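PDB 3AF6: transcription termination factor FttA from Pyrococcus horikoshii, which probably terminates archaeal transcription by cutting nascent RNA where it leaves RNA polymerase, using two zinc ions for its endonuclease and 5'-3' exonuclease activities. Local coordinates for residues Phe534-Val548 with Glu577-Phe591. Numbering follows the deposited sequence.
Sequences FKQLAPDPKNSIIFV and EVIKVNMEVHTIDGF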
loop_
_atom_site.group_PDB
_atom_site.type_symbol
_atom_site.label_atom_id
_atom_site.label_comp_id
_atom_site.label_asym_id
_atom_site.label_seq_id
_atom_site.Cartn_x
_atom_site.Cartn_y
_atom_site.Cartn_z
ATOM N N PHE A 534 -23.001 8.521 -12.093
ATOM C CA PHE A 534 -22.964 9.964 -12.310
ATOM C C PHE A 534 -23.801 10.360 -13.516
ATOM O O PHE A 534 -24.789 11.087 -13.383
ATOM C CB PHE A 534 -21.536 10.464 -12.522
ATOM C CG PHE A 534 -21.466 11.903 -12.962
ATOM C CD1 PHE A 534 -21.824 12.928 -12.096
ATOM C CD2 PHE A 534 -21.080 12.230 -14.262
ATOM C CE1 PHE A 534 -21.806 14.261 -12.512
ATOM C CE2 PHE A 534 -21.058 13.557 -14.691
ATOM C CZ PHE A 534 -21.423 14.577 -13.811
ATOM N N LYS A 535 -23.391 9.879 -14.689
ATOM C CA LYS A 535 -24.088 10.161 -15.941
ATOM C C LYS A 535 -25.596 10.013 -15.798
ATOM O O LYS A 535 -26.358 10.905 -16.179
ATOM C CB LYS A 535 -23.624 9.203 -17.044
ATOM C CG LYS A 535 -22.267 9.495 -17.651
ATOM C CD LYS A 535 -21.968 8.489 -18.755
ATOM C CE LYS A 535 -20.668 8.810 -19.478
ATOM N NZ LYS A 535 -20.369 7.832 -20.565
ATOM N N GLN A 536 -26.022 8.883 -15.242
ATOM C CA GLN A 536 -27.439 8.611 -15.098
ATOM C C GLN A 536 -28.193 9.347 -14.004
ATOM O O GLN A 536 -29.418 9.445 -14.068
ATOM C CB GLN A 536 -27.661 7.111 -14.950
ATOM C CG GLN A 536 -27.327 6.341 -16.212
ATOM C CD GLN A 536 -28.013 4.996 -16.267
ATOM O OE1 GLN A 536 -29.236 4.910 -16.140
ATOM N NE2 GLN A 536 -27.234 3.936 -16.466
ATOM N N LEU A 537 -27.494 9.872 -13.005
ATOM C CA LEU A 537 -28.190 10.578 -11.938
ATOM C C LEU A 537 -28.152 12.095 -12.116
ATOM O O LEU A 537 -29.077 12.797 -11.717
ATOM C CB LEU A 537 -27.600 10.190 -10.579
ATOM C CG LEU A 537 -27.616 8.697 -10.220
ATOM C CD1 LEU A 537 -27.010 8.494 -8.852
ATOM C CD2 LEU A 537 -29.037 8.166 -10.234
ATOM N N ALA A 538 -27.090 12.590 -12.743
ATOM C CA ALA A 538 -26.898 14.025 -12.953
ATOM C C ALA A 538 -28.147 14.866 -13.240
ATOM O O ALA A 538 -28.377 15.885 -12.591
ATOM C CB ALA A 538 -25.861 14.248 -14.057
ATOM N N PRO A 539 -28.965 14.458 -14.226
ATOM C CA PRO A 539 -30.175 15.216 -14.562
ATOM C C PRO A 539 -31.175 15.436 -13.426
ATOM O O PRO A 539 -31.625 16.558 -13.204
ATOM C CB PRO A 539 -30.778 14.407 -15.707
ATOM C CG PRO A 539 -29.577 13.836 -16.370
ATOM C CD PRO A 539 -28.762 13.360 -15.188
ATOM N N ASP A 540 -31.519 14.370 -12.708
ATOM C CA ASP A 540 -32.493 14.459 -11.623
ATOM C C ASP A 540 -31.992 15.178 -10.362
ATOM O O ASP A 540 -31.019 14.753 -9.730
ATOM C CB ASP A 540 -32.977 13.056 -11.252
ATOM C CG ASP A 540 -34.227 13.080 -10.401
ATOM O OD1 ASP A 540 -34.635 14.188 -9.972
ATOM O OD2 ASP A 540 -34.797 11.992 -10.159
ATOM N N PRO A 541 -32.664 16.278 -9.975
ATOM C CA PRO A 541 -32.284 17.048 -8.784
ATOM C C PRO A 541 -32.699 16.397 -7.457
ATOM O O PRO A 541 -32.508 16.970 -6.386
ATOM C CB PRO A 541 -32.951 18.399 -9.025
ATOM C CG PRO A 541 -34.191 18.020 -9.753
ATOM C CD PRO A 541 -33.703 16.985 -10.743
ATOM N N LYS A 542 -33.279 15.204 -7.533
ATOM C CA LYS A 542 -33.672 14.472 -6.333
ATOM C C LYS A 542 -32.407 13.844 -5.755
ATOM O O LYS A 542 -32.222 13.772 -4.539
ATOM C CB LYS A 542 -34.649 13.340 -6.668
ATOM C CG LYS A 542 -36.039 13.769 -7.057
ATOM C CD LYS A 542 -36.922 12.553 -7.290
ATOM C CE LYS A 542 -38.361 12.969 -7.553
ATOM N NZ LYS A 542 -39.268 11.797 -7.695
ATOM N N ASN A 543 -31.540 13.388 -6.655
ATOM C CA ASN A 543 -30.292 12.738 -6.285
ATOM C C ASN A 543 -29.221 13.714 -5.813
ATOM O O ASN A 543 -29.285 14.920 -6.075
ATOM C CB ASN A 543 -29.745 11.943 -7.476
ATOM C CG ASN A 543 -30.732 10.923 -8.003
ATOM O OD1 ASN A 543 -31.212 10.061 -7.260
ATOM N ND2 ASN A 543 -31.036 11.009 -9.294
ATOM N N SER A 544 -28.224 13.171 -5.125
ATOM C CA SER A 544 -27.125 13.978 -4.623
ATOM C C SER A 544 -25.777 13.311 -4.841
ATOM O O SER A 544 -25.665 12.080 -4.844
ATOM C CB SER A 544 -27.309 14.261 -3.127
ATOM O OG SER A 544 -28.120 15.406 -2.921
ATOM N N ILE A 545 -24.755 14.133 -5.040
ATOM C CA ILE A 545 -23.406 13.620 -5.202
ATOM C C ILE A 545 -22.545 14.292 -4.129
ATOM O O ILE A 545 -22.616 15.505 -3.931
ATOM C CB ILE A 545 -22.853 13.896 -6.628
ATOM C CG1 ILE A 545 -21.571 13.090 -6.836
ATOM C CG2 ILE A 545 -22.614 15.387 -6.836
ATOM C CD1 ILE A 545 -21.019 13.163 -8.243
ATOM N N ILE A 546 -21.757 13.494 -3.418
ATOM C CA ILE A 546 -20.907 14.010 -2.352
ATOM C C ILE A 546 -19.438 13.645 -2.564
ATOM O O ILE A 546 -19.076 12.469 -2.586
ATOM C CB ILE A 546 -21.349 13.440 -0.974
ATOM C CG1 ILE A 546 -22.809 13.799 -0.692
ATOM C CG2 ILE A 546 -20.461 13.988 0.126
ATOM C CD1 ILE A 546 -23.363 13.130 0.547
ATOM N N PHE A 547 -18.589 14.649 -2.722
ATOM C CA PHE A 547 -17.164 14.383 -2.893
ATOM C C PHE A 547 -16.552 14.344 -1.502
ATOM O O PHE A 547 -16.746 15.264 -0.702
ATOM C CB PHE A 547 -16.505 15.474 -3.754
ATOM C CG PHE A 547 -16.960 15.458 -5.188
ATOM C CD1 PHE A 547 -16.591 14.411 -6.035
ATOM C CD2 PHE A 547 -17.819 16.440 -5.673
ATOM C CE1 PHE A 547 -17.077 14.339 -7.343
ATOM C CE2 PHE A 547 -18.307 16.376 -6.975
ATOM C CZ PHE A 547 -17.935 15.320 -7.810
ATOM N N VAL A 548 -15.837 13.260 -1.210
ATOM C CA VAL A 548 -15.209 13.076 0.090
ATOM C C VAL A 548 -13.716 12.856 -0.076
ATOM O O VAL A 548 -13.049 12.294 0.793
ATOM C CB VAL A 548 -15.808 11.862 0.827
ATOM C CG1 VAL A 548 -17.299 12.062 1.039
ATOM C CG2 VAL A 548 -15.541 10.596 0.030
ATOM N N GLU A 577 -20.975 13.503 -25.708
ATOM C CA GLU A 577 -22.240 13.541 -24.991
ATOM C C GLU A 577 -22.182 14.721 -24.026
ATOM O O GLU A 577 -21.116 15.064 -23.512
ATOM C CB GLU A 577 -22.426 12.244 -24.204
ATOM C CG GLU A 577 -23.874 11.835 -23.987
ATOM C CD GLU A 577 -24.016 10.706 -22.971
ATOM O OE1 GLU A 577 -23.209 9.742 -23.017
ATOM O OE2 GLU A 577 -24.945 10.786 -22.131
ATOM N N VAL A 578 -23.324 15.348 -23.788
ATOM C CA VAL A 578 -23.378 16.475 -22.870
ATOM C C VAL A 578 -24.266 16.131 -21.683
ATOM O O VAL A 578 -25.491 16.204 -21.776
ATOM C CB VAL A 578 -23.925 17.726 -23.568
ATOM C CG1 VAL A 578 -22.881 18.283 -24.508
ATOM C CG2 VAL A 578 -25.184 17.371 -24.350
ATOM N N ILE A 579 -23.645 15.739 -20.574
ATOM C CA ILE A 579 -24.401 15.386 -19.378
ATOM C C ILE A 579 -24.887 16.652 -18.697
ATOM O O ILE A 579 -24.106 17.564 -18.420
ATOM C CB ILE A 579 -23.560 14.581 -18.360
ATOM C CG1 ILE A 579 -23.160 13.229 -18.943
ATOM C CG2 ILE A 579 -24.366 14.340 -17.103
ATOM C CD1 ILE A 579 -22.155 13.323 -20.056
ATOM N N LYS A 580 -26.187 16.703 -18.437
ATOM C CA LYS A 580 -26.799 17.851 -17.784
ATOM C C LYS A 580 -26.750 17.624 -16.266
ATOM O O LYS A 580 -27.450 16.756 -15.744
ATOM C CB LYS A 580 -28.245 17.986 -18.270
ATOM C CG LYS A 580 -28.972 19.239 -17.812
ATOM C CD LYS A 580 -30.443 19.187 -18.231
ATOM C CE LYS A 580 -31.207 20.429 -17.785
ATOM N NZ LYS A 580 -32.681 20.275 -17.973
ATOM N N VAL A 581 -25.919 18.390 -15.563
ATOM C CA VAL A 581 -25.799 18.230 -14.113
ATOM C C VAL A 581 -26.812 19.071 -13.344
ATOM O O VAL A 581 -26.679 20.298 -13.261
ATOM C CB VAL A 581 -24.384 18.607 -13.600
ATOM C CG1 VAL A 581 -24.264 18.278 -12.120
ATOM C CG2 VAL A 581 -23.323 17.861 -14.384
ATOM N N ASN A 582 -27.820 18.405 -12.786
ATOM C CA ASN A 582 -28.849 19.088 -12.006
ATOM C C ASN A 582 -28.830 18.610 -10.557
ATOM O O ASN A 582 -29.115 19.380 -9.644
ATOM C CB ASN A 582 -30.234 18.837 -12.603
ATOM C CG ASN A 582 -30.301 19.180 -14.071
ATOM O OD1 ASN A 582 -29.847 20.244 -14.494
ATOM N ND2 ASN A 582 -30.874 18.282 -14.861
ATOM N N MET A 583 -28.504 17.334 -10.363
ATOM C CA MET A 583 -28.422 16.728 -9.038
ATOM C C MET A 583 -27.620 17.664 -8.137
ATOM O O MET A 583 -26.860 18.498 -8.638
ATOM C CB MET A 583 -27.697 15.384 -9.131
ATOM C CG MET A 583 -26.198 15.523 -9.418
ATOM S SD MET A 583 -25.278 13.968 -9.598
ATOM C CE MET A 583 -26.182 12.870 -8.485
ATOM N N GLU A 584 -27.783 17.528 -6.821
ATOM C CA GLU A 584 -27.047 18.373 -5.880
ATOM C C GLU A 584 -25.581 17.982 -5.761
ATOM O O GLU A 584 -25.246 16.800 -5.690
ATOM C CB GLU A 584 -27.670 18.318 -4.485
ATOM C CG GLU A 584 -28.849 19.252 -4.277
ATOM C CD GLU A 584 -29.054 19.583 -2.812
ATOM O OE1 GLU A 584 -29.189 18.636 -2.005
ATOM O OE2 GLU A 584 -29.069 20.789 -2.468
ATOM N N VAL A 585 -24.715 18.989 -5.718
ATOM C CA VAL A 585 -23.276 18.765 -5.600
ATOM C C VAL A 585 -22.764 19.221 -4.228
ATOM O O VAL A 585 -22.773 20.418 -3.919
ATOM C CB VAL A 585 -22.500 19.541 -6.709
ATOM C CG1 VAL A 585 -21.016 19.193 -6.652
ATOM C CG2 VAL A 585 -23.073 19.217 -8.084
ATOM N N HIS A 586 -22.316 18.268 -3.414
ATOM C CA HIS A 586 -21.803 18.573 -2.078
ATOM C C HIS A 586 -20.359 18.115 -1.910
ATOM O O HIS A 586 -19.956 17.087 -2.461
ATOM C CB HIS A 586 -22.644 17.876 -1.006
ATOM C CG HIS A 586 -24.076 18.297 -0.986
ATOM N ND1 HIS A 586 -24.476 19.561 -0.608
ATOM C CD2 HIS A 586 -25.206 17.625 -1.310
ATOM C CE1 HIS A 586 -25.790 19.652 -0.702
ATOM N NE2 HIS A 586 -26.257 18.490 -1.126
ATOM N N THR A 587 -19.586 18.868 -1.135
ATOM C CA THR A 587 -18.200 18.507 -0.877
ATOM C C THR A 587 -17.962 18.433 0.628
ATOM O O THR A 587 -18.087 19.431 1.333
ATOM C CB THR A 587 -17.206 19.530 -1.487
ATOM O OG1 THR A 587 -17.290 19.495 -2.917
ATOM C CG2 THR A 587 -15.781 19.198 -1.077
ATOM N N ILE A 588 -17.632 17.243 1.116
ATOM C CA ILE A 588 -17.358 17.042 2.531
ATOM C C ILE A 588 -15.930 16.530 2.603
ATOM O O ILE A 588 -15.684 15.359 2.339
ATOM C CB ILE A 588 -18.289 15.972 3.154
ATOM C CG1 ILE A 588 -19.758 16.287 2.852
ATOM C CG2 ILE A 588 -18.072 15.915 4.658
ATOM C CD1 ILE A 588 -20.263 17.547 3.492
ATOM N N ASP A 589 -14.987 17.396 2.959
ATOM C CA ASP A 589 -13.586 16.989 3.024
ATOM C C ASP A 589 -13.132 16.518 4.400
ATOM O O ASP A 589 -11.954 16.210 4.600
ATOM C CB ASP A 589 -12.684 18.136 2.576
ATOM C CG ASP A 589 -12.775 19.334 3.493
ATOM O OD1 ASP A 589 -13.105 19.146 4.683
ATOM O OD2 ASP A 589 -12.501 20.459 3.027
ATOM N N GLY A 590 -14.063 16.463 5.346
ATOM C CA GLY A 590 -13.717 16.036 6.690
ATOM C C GLY A 590 -13.371 14.566 6.881
ATOM O O GLY A 590 -13.071 14.147 7.996
ATOM N N PHE A 591 -13.417 13.771 5.820
ATOM C CA PHE A 591 -13.076 12.354 5.947
ATOM C C PHE A 591 -11.740 12.107 5.261
ATOM O O PHE A 591 -11.268 10.967 5.177
ATOM C CB PHE A 591 -14.139 11.483 5.280
ATOM C CG PHE A 591 -15.516 11.744 5.770
ATOM C CD1 PHE A 591 -15.873 11.418 7.074
ATOM C CD2 PHE A 591 -16.459 12.338 4.935
ATOM C CE1 PHE A 591 -17.152 11.680 7.546
ATOM C CE2 PHE A 591 -17.743 12.607 5.396
ATOM C CZ PHE A 591 -18.090 12.276 6.706
#
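Met583 pushes its side chain between the end of helix 529-537 and the start of strand 544-547. Its CG sits between the backbone N and the carbonyl carbon (chi1 71°), and the chain bends at chi3, which brings CE to 3.7 Å from Leu537 CB while SD lies 3.8 Å from Ile545 CB. The sulfur also makes an oblique Met-aromatic contact with the Phe534 ring, whose CZ meets Val581 CG2. Ala538 O, just past the helix end, accepts from both Asn582 N and Met583 N, the latter at 2.7 Å, and Ala538 CB packs against Ile579 CG2. Beyond this junction strands 544-547 and 584-587 run parallel: Ile545 N donates to Glu584 O, His586 N to Ile545 O and Phe547 N to His586 O, each 2.8 Å long. On one face Phe547 CE2 touches Val585 CG1 at the ring edge; on the other, Ile546 CG2 rests 3.6 Å from Ile588 CG1. There His586 NE2 donates in its ring plane to Glu584 OE1 (3.1 Å), which Arg422 also holds by a salt bridge. Strand 425-429 flanks 544-547 on its other side, and 584-587 is the outermost strand within this chain of the six-stranded parallel sheet of the beta-CASP domain.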